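Local coordinates for protein glucoamylase (Thermoanaerobacterium thermosaccharolyticum, PDB 1LF6) that hydrolyses terminal alpha-1,4-linked glucose units from the non-reducing ends of glucan chains as a glucoamylase of glycoside hydrolase family 15, at residues A[74-79]-A[86-91]; A[125-130]-A[270-275]; A[195-200]-A[233-238]; A[567-572]-A[642-647]; A[598-603]-A[632-637]. All coordinates share one frame; numbering follows the deposited sequence.

Interaction 1: residues A[74-79]-A[86-91]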
# COMPACT_ATOMS: atom_id res chain seq x y z
N GLU A 74 -15.53 -3.77 -6.55
CA GLU A 74 -16.06 -2.43 -6.74
C GLU A 74 -17.52 -2.27 -6.32
O GLU A 74 -18.25 -3.25 -6.15
CB GLU A 74 -15.99 -2.02 -8.21
CG GLU A 74 -14.63 -1.70 -8.75
CD GLU A 74 -14.73 -1.03 -10.10
OE1 GLU A 74 -15.43 -1.59 -10.98
OE2 GLU A 74 -14.13 0.06 -10.28
N ILE A 75 -17.91 -1.02 -6.15
CA ILE A 75 -19.28 -0.63 -5.81
C ILE A 75 -19.41 0.71 -6.52
O ILE A 75 -18.89 1.72 -6.05
CB ILE A 75 -19.48 -0.42 -4.30
CG1 ILE A 75 -19.16 -1.70 -3.53
CG2 ILE A 75 -20.93 -0.03 -4.03
CD1 ILE A 75 -19.25 -1.56 -2.02
N LYS A 76 -20.09 0.71 -7.66
CA LYS A 76 -20.25 1.94 -8.44
C LYS A 76 -21.68 2.21 -8.88
O LYS A 76 -22.55 1.35 -8.81
CB LYS A 76 -19.35 1.87 -9.68
CG LYS A 76 -19.77 0.78 -10.66
CD LYS A 76 -18.79 0.66 -11.82
CE LYS A 76 -19.19 -0.49 -12.74
NZ LYS A 76 -18.25 -0.62 -13.88
N PHE A 77 -21.90 3.44 -9.34
CA PHE A 77 -23.21 3.86 -9.82
C PHE A 77 -23.24 3.92 -11.33
O PHE A 77 -22.25 4.27 -11.97
CB PHE A 77 -23.57 5.24 -9.27
CG PHE A 77 -24.08 5.22 -7.86
CD1 PHE A 77 -25.29 4.60 -7.55
CD2 PHE A 77 -23.36 5.82 -6.83
CE1 PHE A 77 -25.76 4.57 -6.25
CE2 PHE A 77 -23.82 5.79 -5.53
CZ PHE A 77 -25.03 5.16 -5.23
N ILE A 78 -24.39 3.56 -11.90
CA ILE A 78 -24.60 3.60 -13.34
C ILE A 78 -25.87 4.42 -13.55
O ILE A 78 -26.89 4.16 -12.91
CB ILE A 78 -24.81 2.20 -13.94
CG1 ILE A 78 -23.65 1.28 -13.55
CG2 ILE A 78 -24.90 2.30 -15.46
CD1 ILE A 78 -22.28 1.78 -14.00
N VAL A 79 -25.80 5.41 -14.43
CA VAL A 79 -26.96 6.25 -14.69
C VAL A 79 -27.36 6.22 -16.16
O VAL A 79 -26.51 6.08 -17.04
CB VAL A 79 -26.69 7.72 -14.28
CG1 VAL A 79 -25.38 8.19 -14.86
CG2 VAL A 79 -27.81 8.62 -14.75
N VAL A 86 -25.90 5.55 -21.47
CA VAL A 86 -25.69 4.76 -20.27
C VAL A 86 -24.26 4.96 -19.77
O VAL A 86 -23.36 4.20 -20.14
CB VAL A 86 -25.89 3.25 -20.55
CG1 VAL A 86 -25.66 2.44 -19.28
CG2 VAL A 86 -27.30 3.00 -21.07
N PRO A 87 -24.02 6.00 -18.95
CA PRO A 87 -22.67 6.26 -18.44
C PRO A 87 -22.31 5.57 -17.13
O PRO A 87 -23.11 5.49 -16.19
CB PRO A 87 -22.65 7.78 -18.29
CG PRO A 87 -24.03 8.07 -17.87
CD PRO A 87 -24.85 7.21 -18.82
N ASP A 88 -21.08 5.06 -17.09
CA ASP A 88 -20.52 4.39 -15.92
C ASP A 88 -19.69 5.48 -15.25
O ASP A 88 -18.74 5.98 -15.84
CB ASP A 88 -19.62 3.23 -16.38
CG ASP A 88 -18.89 2.54 -15.23
OD1 ASP A 88 -18.43 1.40 -15.44
OD2 ASP A 88 -18.77 3.12 -14.13
N GLU A 89 -20.08 5.87 -14.04
CA GLU A 89 -19.38 6.94 -13.33
C GLU A 89 -17.86 6.73 -13.25
O GLU A 89 -17.10 7.69 -13.33
CB GLU A 89 -19.95 7.11 -11.91
CG GLU A 89 -19.42 6.11 -10.90
CD GLU A 89 -19.94 6.35 -9.49
OE1 GLU A 89 -20.09 7.53 -9.11
OE2 GLU A 89 -20.20 5.37 -8.77
N THR A 90 -17.43 5.48 -13.11
CA THR A 90 -16.01 5.18 -13.00
C THR A 90 -15.20 5.47 -14.26
O THR A 90 -13.97 5.40 -14.24
CB THR A 90 -15.75 3.71 -12.57
OG1 THR A 90 -16.20 2.81 -13.59
CG2 THR A 90 -16.49 3.40 -11.28
N LYS A 91 -15.88 5.80 -15.36
CA LYS A 91 -15.15 6.09 -16.60
C LYS A 91 -15.74 7.22 -17.43
O LYS A 91 -15.06 7.78 -18.28
CB LYS A 91 -15.06 4.82 -17.45
CG LYS A 91 -16.38 4.11 -17.63
CD LYS A 91 -16.24 2.62 -17.37
CE LYS A 91 -15.31 1.96 -18.38
NZ LYS A 91 -15.23 0.50 -18.14
O HOH W 1 -15.64 -0.40 -13.13
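Strand residues 74-79 and the segment 86-91 run roughly antiparallel, and a single beta bridge joins Ile-78 to Asp-88. Val-79 N donates to Pro-87 O at 3.2 Å, almost in line with the carbonyl. The companion bond, Glu-89 N to Phe-77 O, is weak. The next backbone N-H on this side, Phe-77 N, turns to a side chain instead. It donates to Glu-89 OE2 at 2.6 Å, reaching it from above the carboxylate plane. The same oxygen forms a salt bridge with Lys-122, and OE1 is bound by Asn-111.

Lys-76 reaches Asp-88 with an otherwise extended chain that leaves the backbone between N and the carbonyl carbon (chi1 66°). Its NZ meets the syn side of Asp-88 OD1 at 2.6 Å in a salt bridge. On the way, Lys-76 CD packs on Thr-90 CG2 at 3.6 Å. Asp-88 is the N-cap residue of the short helix that follows, and its OD2 accepts from Thr-90 N at 2.9 Å and from Thr-90 OG1 at 2.6 Å, both from one face of the carboxylate. A water bound by Glu-74 OE1 accepts from Lys-76 NZ and donates to Thr-90 OG1. Ile-78 CG2 touches Val-86 CG1 at 3.9 Å, beside Met-210 of helix 209-216.

The contact ties an inner strand of the seven-stranded sheet in the N-terminal beta-sandwich to the chain leading into strand 93-99. Asp-88 has one oxygen for the lysine and one for the helix start. This division probably keeps the buried carboxylate ionised and its rotation fixed.

Interaction 2: residues A[125-130]-A[270-275]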
# COMPACT_ATOMS: atom_id res chain seq x y z
N PHE A 125 -17.01 6.16 4.66
CA PHE A 125 -16.27 5.86 5.88
C PHE A 125 -16.86 4.58 6.47
O PHE A 125 -17.76 3.99 5.88
CB PHE A 125 -16.40 7.02 6.88
CG PHE A 125 -17.81 7.29 7.32
CD1 PHE A 125 -18.33 6.70 8.47
CD2 PHE A 125 -18.63 8.14 6.57
CE1 PHE A 125 -19.64 6.94 8.86
CE2 PHE A 125 -19.94 8.38 6.96
CZ PHE A 125 -20.45 7.79 8.11
N THR A 126 -16.36 4.16 7.62
CA THR A 126 -16.87 2.94 8.23
C THR A 126 -17.49 3.17 9.60
O THR A 126 -17.35 4.24 10.19
CB THR A 126 -15.76 1.88 8.36
OG1 THR A 126 -14.68 2.41 9.14
CG2 THR A 126 -15.24 1.48 6.99
N ASP A 127 -18.19 2.15 10.09
CA ASP A 127 -18.85 2.19 11.38
C ASP A 127 -17.80 1.81 12.42
O ASP A 127 -17.31 0.68 12.43
CB ASP A 127 -20.01 1.19 11.39
CG ASP A 127 -20.86 1.27 12.66
OD1 ASP A 127 -22.05 0.88 12.60
OD2 ASP A 127 -20.35 1.71 13.71
N VAL A 128 -17.45 2.75 13.29
CA VAL A 128 -16.43 2.51 14.31
C VAL A 128 -16.77 1.36 15.26
O VAL A 128 -15.87 0.74 15.84
CB VAL A 128 -16.17 3.78 15.15
CG1 VAL A 128 -15.65 4.90 14.26
CG2 VAL A 128 -17.46 4.22 15.86
N LYS A 129 -18.06 1.06 15.41
CA LYS A 129 -18.49 -0.00 16.32
C LYS A 129 -18.68 -1.39 15.72
O LYS A 129 -18.61 -2.38 16.45
CB LYS A 129 -19.79 0.40 17.01
CG LYS A 129 -19.62 1.37 18.16
CD LYS A 129 -20.94 1.56 18.88
CE LYS A 129 -20.75 2.24 20.23
NZ LYS A 129 -22.02 2.28 21.00
N ARG A 130 -18.93 -1.47 14.42
CA ARG A 130 -19.15 -2.76 13.80
C ARG A 130 -18.60 -2.84 12.37
O ARG A 130 -18.22 -1.84 11.79
CB ARG A 130 -20.65 -3.07 13.82
CG ARG A 130 -21.51 -1.97 13.22
CD ARG A 130 -22.98 -2.19 13.52
NE ARG A 130 -23.31 -2.02 14.93
CZ ARG A 130 -23.50 -0.85 15.52
NH1 ARG A 130 -23.79 -0.79 16.82
NH2 ARG A 130 -23.42 0.28 14.82
N ASN A 270 -24.94 11.37 11.06
CA ASN A 270 -23.97 12.35 11.54
C ASN A 270 -23.20 11.87 12.75
O ASN A 270 -22.03 12.20 12.92
CB ASN A 270 -24.67 13.68 11.88
CG ASN A 270 -25.20 14.38 10.65
OD1 ASN A 270 -24.47 14.59 9.68
ND2 ASN A 270 -26.47 14.76 10.69
N ASN A 271 -23.85 11.08 13.59
CA ASN A 271 -23.19 10.55 14.78
C ASN A 271 -22.08 9.58 14.38
O ASN A 271 -20.96 9.67 14.88
CB ASN A 271 -24.21 9.83 15.67
CG ASN A 271 -24.25 10.41 17.07
OD1 ASN A 271 -23.22 10.52 17.74
ND2 ASN A 271 -25.45 10.79 17.51
N LEU A 272 -22.40 8.66 13.47
CA LEU A 272 -21.42 7.68 13.00
C LEU A 272 -20.25 8.38 12.33
O LEU A 272 -19.09 8.05 12.58
CB LEU A 272 -22.06 6.72 11.99
CG LEU A 272 -23.00 5.63 12.49
CD1 LEU A 272 -23.56 4.87 11.30
CD2 LEU A 272 -22.25 4.68 13.42
N LYS A 273 -20.57 9.35 11.48
CA LYS A 273 -19.56 10.10 10.77
C LYS A 273 -18.65 10.87 11.72
O LYS A 273 -17.43 10.80 11.62
CB LYS A 273 -20.23 11.05 9.78
CG LYS A 273 -19.27 11.80 8.89
CD LYS A 273 -20.02 12.65 7.88
CE LYS A 273 -19.09 13.61 7.18
NZ LYS A 273 -19.85 14.55 6.31
N ASN A 274 -19.25 11.60 12.66
CA ASN A 274 -18.47 12.36 13.61
C ASN A 274 -17.60 11.45 14.49
O ASN A 274 -16.47 11.79 14.81
CB ASN A 274 -19.39 13.22 14.50
CG ASN A 274 -20.09 14.32 13.71
OD1 ASN A 274 -19.52 14.91 12.80
ND2 ASN A 274 -21.34 14.60 14.08
N ASN A 275 -18.14 10.29 14.87
CA ASN A 275 -17.38 9.35 15.70
C ASN A 275 -16.18 8.82 14.92
O ASN A 275 -15.11 8.60 15.49
CB ASN A 275 -18.27 8.17 16.12
CG ASN A 275 -19.34 8.57 17.13
OD1 ASN A 275 -20.20 7.76 17.48
ND2 ASN A 275 -19.28 9.80 17.60
O HOH W 2 -18.66 5.28 12.37
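Thr-126, Val-128 and Leu-272 grip a single water with their backbones, where the end of strand 118-126 and the turn after it meet helix 269-284. The water donates to Thr-126 O at 2.7 Å and to Leu-272 O at 2.8 Å, and accepts from Val-128 N at 3.0 Å. No direct hydrogen bond crosses between the two segments.

Across the contact the rest is packing. Phe-125 lays its ring against the helix backbone. Lys-273 CA sits over one ring face, 4.0 Å from the centroid, as a CH-pi contact. Lys-273 runs extended past the ring, and its NZ forms a salt bridge with Asp-123. Leu-272 CB touches Phe-125 CE1, while its CD2 lies 3.5 Å from Asp-127 OD2. Val-128 CG2 meets Asn-275 CB at 4.0 Å.

Asp-127 shapes the loop. Its OD2 takes the N-H of Lys-129 in an Asx turn, and Arg-130 NH2 meets the syn side of Asp-127 OD1 at 2.7 Å. That arginine also forms salt bridges with Glu-263 and Glu-267, near the end of helix 254-266.

The contact seats the end of strand 118-126 on a helix of the N-terminal domain. With both carboxylate oxygens engaged, Asp-127 is likely to stay charged and to hold the turn beside an apolar leucine methyl.

Interaction 3: residues A[195-200]-A[233-238]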
# COMPACT_ATOMS: atom_id res chain seq x y z
N GLY A 195 -34.26 1.43 0.90
CA GLY A 195 -34.56 0.21 0.18
C GLY A 195 -34.21 0.29 -1.30
O GLY A 195 -33.55 1.24 -1.73
N TRP A 196 -34.67 -0.69 -2.07
CA TRP A 196 -34.39 -0.72 -3.51
C TRP A 196 -35.67 -0.64 -4.33
O TRP A 196 -36.72 -1.13 -3.91
CB TRP A 196 -33.65 -2.01 -3.88
CG TRP A 196 -32.55 -2.38 -2.93
CD1 TRP A 196 -32.59 -3.35 -1.97
CD2 TRP A 196 -31.26 -1.77 -2.83
NE1 TRP A 196 -31.40 -3.39 -1.29
CE2 TRP A 196 -30.56 -2.43 -1.79
CE3 TRP A 196 -30.62 -0.73 -3.52
CZ2 TRP A 196 -29.26 -2.08 -1.43
CZ3 TRP A 196 -29.33 -0.38 -3.16
CH2 TRP A 196 -28.66 -1.06 -2.12
N LYS A 197 -35.57 -0.04 -5.51
CA LYS A 197 -36.71 0.07 -6.40
C LYS A 197 -36.76 -1.22 -7.21
O LYS A 197 -37.73 -1.49 -7.92
CB LYS A 197 -36.52 1.26 -7.35
CG LYS A 197 -37.69 1.48 -8.29
CD LYS A 197 -37.51 2.74 -9.13
CE LYS A 197 -38.73 2.99 -10.01
NZ LYS A 197 -38.60 4.26 -10.78
N GLY A 198 -35.70 -2.02 -7.08
CA GLY A 198 -35.61 -3.28 -7.79
C GLY A 198 -34.20 -3.84 -7.66
O GLY A 198 -33.25 -3.08 -7.46
N TYR A 199 -34.07 -5.16 -7.77
CA TYR A 199 -32.76 -5.80 -7.66
C TYR A 199 -32.58 -6.93 -8.67
O TYR A 199 -33.54 -7.40 -9.27
CB TYR A 199 -32.58 -6.35 -6.24
CG TYR A 199 -33.68 -7.29 -5.80
CD1 TYR A 199 -33.80 -8.57 -6.35
CD2 TYR A 199 -34.63 -6.89 -4.86
CE1 TYR A 199 -34.84 -9.42 -5.97
CE2 TYR A 199 -35.66 -7.73 -4.47
CZ TYR A 199 -35.76 -9.00 -5.03
OH TYR A 199 -36.80 -9.83 -4.64
N SER A 200 -31.33 -7.35 -8.84
CA SER A 200 -31.00 -8.43 -9.76
C SER A 200 -29.55 -8.88 -9.60
O SER A 200 -28.63 -8.07 -9.59
CB SER A 200 -31.23 -7.99 -11.21
OG SER A 200 -30.98 -9.06 -12.11
N GLY A 233 -26.77 -6.00 -8.73
CA GLY A 233 -27.27 -4.69 -9.13
C GLY A 233 -28.60 -4.33 -8.50
O GLY A 233 -29.37 -5.20 -8.09
N ALA A 234 -28.86 -3.03 -8.42
CA ALA A 234 -30.10 -2.54 -7.85
C ALA A 234 -30.38 -1.13 -8.34
O ALA A 234 -29.46 -0.36 -8.60
CB ALA A 234 -30.02 -2.56 -6.32
N GLU A 235 -31.66 -0.81 -8.48
CA GLU A 235 -32.05 0.52 -8.91
C GLU A 235 -32.44 1.34 -7.69
O GLU A 235 -33.05 0.82 -6.74
CB GLU A 235 -33.23 0.44 -9.90
CG GLU A 235 -33.85 1.79 -10.25
CD GLU A 235 -34.77 1.71 -11.45
OE1 GLU A 235 -35.51 0.71 -11.57
OE2 GLU A 235 -34.75 2.64 -12.28
N ILE A 236 -32.06 2.61 -7.70
CA ILE A 236 -32.37 3.50 -6.60
C ILE A 236 -33.62 4.30 -6.97
O ILE A 236 -33.67 4.92 -8.03
CB ILE A 236 -31.20 4.48 -6.34
CG1 ILE A 236 -29.91 3.69 -6.11
CG2 ILE A 236 -31.52 5.36 -5.14
CD1 ILE A 236 -29.95 2.76 -4.92
N ASP A 237 -34.63 4.27 -6.11
CA ASP A 237 -35.87 4.99 -6.36
C ASP A 237 -35.62 6.48 -6.12
O ASP A 237 -35.75 6.96 -5.00
CB ASP A 237 -36.98 4.50 -5.42
CG ASP A 237 -38.36 4.99 -5.84
OD1 ASP A 237 -38.47 6.14 -6.32
OD2 ASP A 237 -39.33 4.23 -5.68
N LEU A 238 -35.25 7.20 -7.18
CA LEU A 238 -34.97 8.62 -7.08
C LEU A 238 -36.19 9.43 -6.65
O LEU A 238 -36.07 10.37 -5.85
CB LEU A 238 -34.45 9.16 -8.41
CG LEU A 238 -33.04 8.71 -8.83
CD1 LEU A 238 -32.71 9.28 -10.20
CD2 LEU A 238 -32.03 9.19 -7.80
O HOH W 3 -34.57 2.76 -3.94
O HOH W 4 -37.38 3.23 -12.81
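Lys-197 and Glu-235 both send CG anti to the backbone N (chi1 -178° and 171°), which lays the two extended chains side by side, pointing the same way. Their carbons touch, Lys-197 CD to Glu-235 CD at 3.7 Å. The charges do not meet directly: Lys-197 NZ and Glu-235 OE2 are 4.4 Å apart. A water links them, accepting from Lys-197 NZ at 2.6 Å and donating to Glu-235 OE2 at 2.7 Å. With an alanine in place of Glu-235, the bridging water would probably lose one of its partners and the lysine chain the carbons beside it.

The backbones form an antiparallel pair at the edge of the seven-stranded sheet, where strand 198-203 is outermost. Ser-200 and Gly-233 are a hydrogen-bonded pair, with Gly-233 N to Ser-200 O at 2.9 Å. Tyr-199 and Ala-234 are a non-hydrogen-bonded pair. Further along, Lys-197 N donates to Glu-235 O at 2.9 Å.

Trp-196 packs between this sheet and the other one. Ala-234 CB comes within 3.4 Å of Trp-196 CE3. Ile-236 CD1 approaches at the ring edge, 3.7 Å from Trp-196 CZ3. The indole NE1 is bound to Glu-177 O, and Leu-179 and Ile-246 of the other sheet also touch the ring.

Trp-196 thus joins the two sheets of the sandwich through ring contacts and the NE1 bond, while the Lys-197 and Glu-235 charges are coupled through water, probably rather softly.

Interaction 4: residues A[567-572]-A[642-647]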
# COMPACT_ATOMS: atom_id res chain seq x y z
N THR A 567 11.37 15.73 -13.68
CA THR A 567 10.00 15.77 -14.18
C THR A 567 9.41 17.16 -13.92
O THR A 567 9.99 17.96 -13.18
CB THR A 567 9.09 14.77 -13.44
OG1 THR A 567 8.84 15.27 -12.12
CG2 THR A 567 9.75 13.41 -13.34
N PRO A 568 8.26 17.47 -14.54
CA PRO A 568 7.69 18.79 -14.28
C PRO A 568 7.17 18.94 -12.85
O PRO A 568 6.63 19.98 -12.49
CB PRO A 568 6.60 18.91 -15.35
CG PRO A 568 6.25 17.51 -15.67
CD PRO A 568 7.57 16.80 -15.65
N LYS A 569 7.34 17.90 -12.04
CA LYS A 569 6.91 17.91 -10.64
C LYS A 569 8.15 17.95 -9.74
O LYS A 569 8.05 18.12 -8.52
CB LYS A 569 6.12 16.63 -10.29
CG LYS A 569 4.86 16.40 -11.09
CD LYS A 569 3.68 17.17 -10.52
CE LYS A 569 2.38 16.68 -11.14
NZ LYS A 569 1.19 17.20 -10.41
N GLY A 570 9.31 17.77 -10.36
CA GLY A 570 10.55 17.76 -9.61
C GLY A 570 11.42 16.58 -10.02
O GLY A 570 11.07 15.82 -10.92
N PRO A 571 12.57 16.39 -9.36
CA PRO A 571 13.43 15.27 -9.73
C PRO A 571 13.10 13.95 -9.07
O PRO A 571 12.58 13.90 -7.95
CB PRO A 571 14.80 15.77 -9.30
CG PRO A 571 14.47 16.44 -7.99
CD PRO A 571 13.21 17.23 -8.33
N SER A 572 13.39 12.87 -9.79
CA SER A 572 13.21 11.52 -9.27
C SER A 572 14.23 10.63 -9.98
O SER A 572 14.86 11.05 -10.95
CB SER A 572 11.79 11.00 -9.49
OG SER A 572 11.55 9.89 -8.63
N THR A 642 5.25 13.39 -17.19
CA THR A 642 4.30 14.21 -16.44
C THR A 642 4.48 14.16 -14.93
O THR A 642 3.94 15.00 -14.21
CB THR A 642 2.87 13.78 -16.72
OG1 THR A 642 2.68 12.46 -16.20
CG2 THR A 642 2.58 13.80 -18.22
N GLY A 643 5.22 13.17 -14.44
CA GLY A 643 5.41 13.06 -13.01
C GLY A 643 4.14 12.54 -12.36
O GLY A 643 4.04 12.52 -11.13
N LEU A 644 3.17 12.13 -13.18
CA LEU A 644 1.90 11.61 -12.68
C LEU A 644 2.06 10.12 -12.36
O LEU A 644 2.94 9.45 -12.92
CB LEU A 644 0.79 11.82 -13.71
CG LEU A 644 0.36 13.28 -13.94
CD1 LEU A 644 -0.62 13.37 -15.10
CD2 LEU A 644 -0.26 13.84 -12.65
N PRO A 645 1.22 9.58 -11.46
CA PRO A 645 1.28 8.16 -11.08
C PRO A 645 1.07 7.18 -12.23
O PRO A 645 0.29 7.45 -13.15
CB PRO A 645 0.17 8.02 -10.03
CG PRO A 645 -0.07 9.43 -9.54
CD PRO A 645 0.09 10.25 -10.80
N THR A 646 1.77 6.05 -12.18
CA THR A 646 1.58 5.01 -13.19
C THR A 646 0.53 4.13 -12.53
O THR A 646 -0.10 4.56 -11.56
CB THR A 646 2.87 4.20 -13.44
OG1 THR A 646 3.22 3.47 -12.26
CG2 THR A 646 4.01 5.13 -13.83
N ASP A 647 0.31 2.92 -13.03
CA ASP A 647 -0.68 2.06 -12.38
C ASP A 647 -0.01 1.17 -11.34
O ASP A 647 -0.53 0.11 -10.98
CB ASP A 647 -1.42 1.20 -13.40
CG ASP A 647 -2.81 0.83 -12.91
OD1 ASP A 647 -3.71 1.70 -12.97
OD2 ASP A 647 -3.01 -0.32 -12.44
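Lys-569 CG rests on the carbonyl of Thr-642, with 3.5 Å to Thr-642 O, and lies 3.9 Å from Gly-643 CA. Beside it, Pro-568 CG meets the same Thr-642 O at 3.7 Å. Thr-567 CB faces Gly-643 CA at 4.1 Å. The lysine chain bends at chi2 (-83°), which carries its CE along the loop to Leu-644 CD2. No hydrogen bond joins the two segments, and the fit is one of carbons against a bare backbone. Gly-643 has a positive phi, and a CB there would run into Lys-569 CG.

Residues 567-570 form a type I beta turn, the tip of the two-stranded hairpin 564-573 in the catalytic domain, an (alpha/alpha) barrel. The hairpin tip packs on the loop between helices 618-627 and 653-668. Phe-627 of the first helix touches both Thr-567 and Lys-569.

Thr-567 OG1 sits between the backbone N and the carbonyl carbon (chi1 73°), over the turn. It donates to Gly-570 O at 2.6 Å, in the carbonyl plane on a lone pair. Gly-570 O also accepts from Thr-567 N at 2.8 Å. A valine in place of Thr-567 lacks the hydroxyl, and Gly-570 O would probably be left with the backbone N-H alone and the turn less firmly set. On the other side, Thr-642 OG1 accepts from Leu-644 N at 3.1 Å, an ST turn that shapes the chain around Gly-643.

Interaction 5: residues A[598-603]-A[632-637]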
# COMPACT_ATOMS: atom_id res chain seq x y z
N LEU A 598 9.95 6.05 -12.55
CA LEU A 598 10.51 6.84 -11.45
C LEU A 598 9.85 6.57 -10.11
O LEU A 598 8.63 6.45 -10.02
CB LEU A 598 10.40 8.33 -11.79
CG LEU A 598 11.48 8.99 -12.65
CD1 LEU A 598 12.17 7.99 -13.55
CD2 LEU A 598 10.84 10.11 -13.47
N TRP A 599 10.66 6.49 -9.06
CA TRP A 599 10.15 6.22 -7.72
C TRP A 599 10.23 7.42 -6.80
O TRP A 599 11.32 7.84 -6.40
CB TRP A 599 10.93 5.05 -7.09
CG TRP A 599 10.64 3.71 -7.70
CD1 TRP A 599 10.66 3.38 -9.02
CD2 TRP A 599 10.33 2.50 -6.99
NE1 TRP A 599 10.38 2.05 -9.19
CE2 TRP A 599 10.18 1.48 -7.96
CE3 TRP A 599 10.17 2.18 -5.64
CZ2 TRP A 599 9.87 0.16 -7.61
CZ3 TRP A 599 9.87 0.87 -5.29
CH2 TRP A 599 9.72 -0.13 -6.28
N PRO A 600 9.08 8.00 -6.44
CA PRO A 600 9.17 9.15 -5.53
C PRO A 600 9.92 8.73 -4.26
O PRO A 600 10.50 9.57 -3.57
CB PRO A 600 7.71 9.54 -5.29
CG PRO A 600 6.89 8.40 -5.87
CD PRO A 600 7.72 7.87 -7.00
N LEU A 601 9.89 7.44 -3.95
CA LEU A 601 10.60 6.91 -2.78
C LEU A 601 12.07 7.32 -2.88
O LEU A 601 12.67 7.75 -1.90
CB LEU A 601 10.51 5.38 -2.74
CG LEU A 601 11.45 4.64 -1.79
CD1 LEU A 601 11.19 5.04 -0.34
CD2 LEU A 601 11.26 3.13 -1.96
N LEU A 602 12.65 7.19 -4.07
CA LEU A 602 14.05 7.53 -4.28
C LEU A 602 14.29 9.04 -4.25
O LEU A 602 15.42 9.49 -4.04
CB LEU A 602 14.55 6.91 -5.58
CG LEU A 602 14.46 5.38 -5.52
CD1 LEU A 602 14.98 4.77 -6.81
CD2 LEU A 602 15.25 4.88 -4.30
N THR A 603 13.24 9.82 -4.47
CA THR A 603 13.36 11.28 -4.41
C THR A 603 13.53 11.60 -2.93
O THR A 603 14.34 12.44 -2.55
CB THR A 603 12.08 11.97 -4.93
OG1 THR A 603 11.97 11.76 -6.34
CG2 THR A 603 12.15 13.48 -4.65
N GLY A 632 -3.72 12.83 -1.70
CA GLY A 632 -2.55 12.86 -0.84
C GLY A 632 -1.85 11.51 -0.81
O GLY A 632 -1.04 11.24 0.08
N ILE A 633 -2.15 10.65 -1.78
CA ILE A 633 -1.56 9.33 -1.85
C ILE A 633 -0.39 9.28 -2.82
O ILE A 633 -0.47 9.76 -3.95
CB ILE A 633 -2.64 8.28 -2.23
CG1 ILE A 633 -3.58 8.09 -1.03
CG2 ILE A 633 -2.00 6.96 -2.68
CD1 ILE A 633 -4.74 7.16 -1.26
N ILE A 634 0.72 8.73 -2.33
CA ILE A 634 1.94 8.62 -3.12
C ILE A 634 2.06 7.20 -3.67
O ILE A 634 1.96 6.21 -2.93
CB ILE A 634 3.20 8.92 -2.26
CG1 ILE A 634 3.08 10.30 -1.61
CG2 ILE A 634 4.46 8.85 -3.13
CD1 ILE A 634 4.22 10.64 -0.65
N SER A 635 2.26 7.10 -4.97
CA SER A 635 2.39 5.81 -5.62
C SER A 635 3.84 5.34 -5.58
O SER A 635 4.74 6.10 -5.24
CB SER A 635 1.93 5.89 -7.08
OG SER A 635 2.83 6.66 -7.85
N GLU A 636 4.03 4.07 -5.91
CA GLU A 636 5.36 3.48 -5.96
C GLU A 636 6.15 4.11 -7.11
O GLU A 636 7.34 4.38 -6.99
CB GLU A 636 5.22 1.98 -6.18
CG GLU A 636 6.52 1.24 -6.44
CD GLU A 636 6.28 -0.21 -6.77
OE1 GLU A 636 6.17 -1.02 -5.83
OE2 GLU A 636 6.19 -0.54 -7.98
N GLN A 637 5.46 4.35 -8.23
CA GLN A 637 6.10 4.91 -9.42
C GLN A 637 5.30 6.00 -10.12
O GLN A 637 4.07 6.01 -10.06
CB GLN A 637 6.35 3.79 -10.43
CG GLN A 637 7.19 2.64 -9.92
CD GLN A 637 7.37 1.55 -10.95
OE1 GLN A 637 7.71 1.82 -12.11
NE2 GLN A 637 7.15 0.31 -10.55
O HOH W 5 7.62 5.41 -4.57
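Trp-599 and Pro-600, at the start of helix 600-612 of the (alpha/alpha) barrel, pack on Ile-634, Glu-636 and Gln-637 of a loop close to the substrate site. Gln-637 lies about 4 Å, side chain to side chain, from Trp-325, which probably binds substrate.

CH-pi contacts come first. One face of the Trp-599 indole is overlaid by two neighbouring side chains. Glu-636 CG lies 3.5 Å from the centroid of the six-membered ring, and Gln-637 CG lies 3.7 Å from that of the five-membered ring. The Glu-636 carboxylate is almost parallel to the indole, 6° apart, and the Gln-637 amide is 13° away. Trp-437 meets the indole with its plane at about 50°.

Apolar packing adds Pro-600, whose CG touches Ile-634 CG2 at 3.7 Å.

Hydrogen bonds fix the flat groups. Gln-637 NE2 donates to the anti side of Glu-636 OE2 at 2.9 Å, the acceptor lying in the amide plane. Glu-636 OE1 is bound by Tyr-337 OH, Gln-637 OE1 by Arg-597 N, and Gln-637 NE2 also reaches Tyr-581 O. With these partners, both groups are held flat over the tryptophan. Ser-635 OG donates to Gln-637 O, from above the carbonyl plane.

One water bridges the backbones: it accepts from Leu-601 N at 3.1 Å and donates to Ser-635 O at 3.0 Å and Glu-636 O at 2.6 Å.

In the fold
Interactions 1, 2 and 3 belong to the N-terminal beta-sandwich domain and come before interactions 4 and 5, which belong to the catalytic (alpha/alpha) barrel. Interaction 1 closes before interaction 2 opens. Interactions 1 and 3 share the seven-stranded sheet; their centres are about 15 Å apart and Phe-77 packs on Ile-236. Interaction 2 holds the other sheet to helix 269-284, and interaction 3 is nested within the loop it closes. In the barrel, interaction 5 is nested inside interaction 4, with centres about 8 Å apart. Pro-571 O and Thr-603 OG1 join them, as do Gln-637 O and Thr-646 N. Interaction 4 thus lies beside interaction 5, whose Gln-637 is near the probable substrate-binding Trp-325.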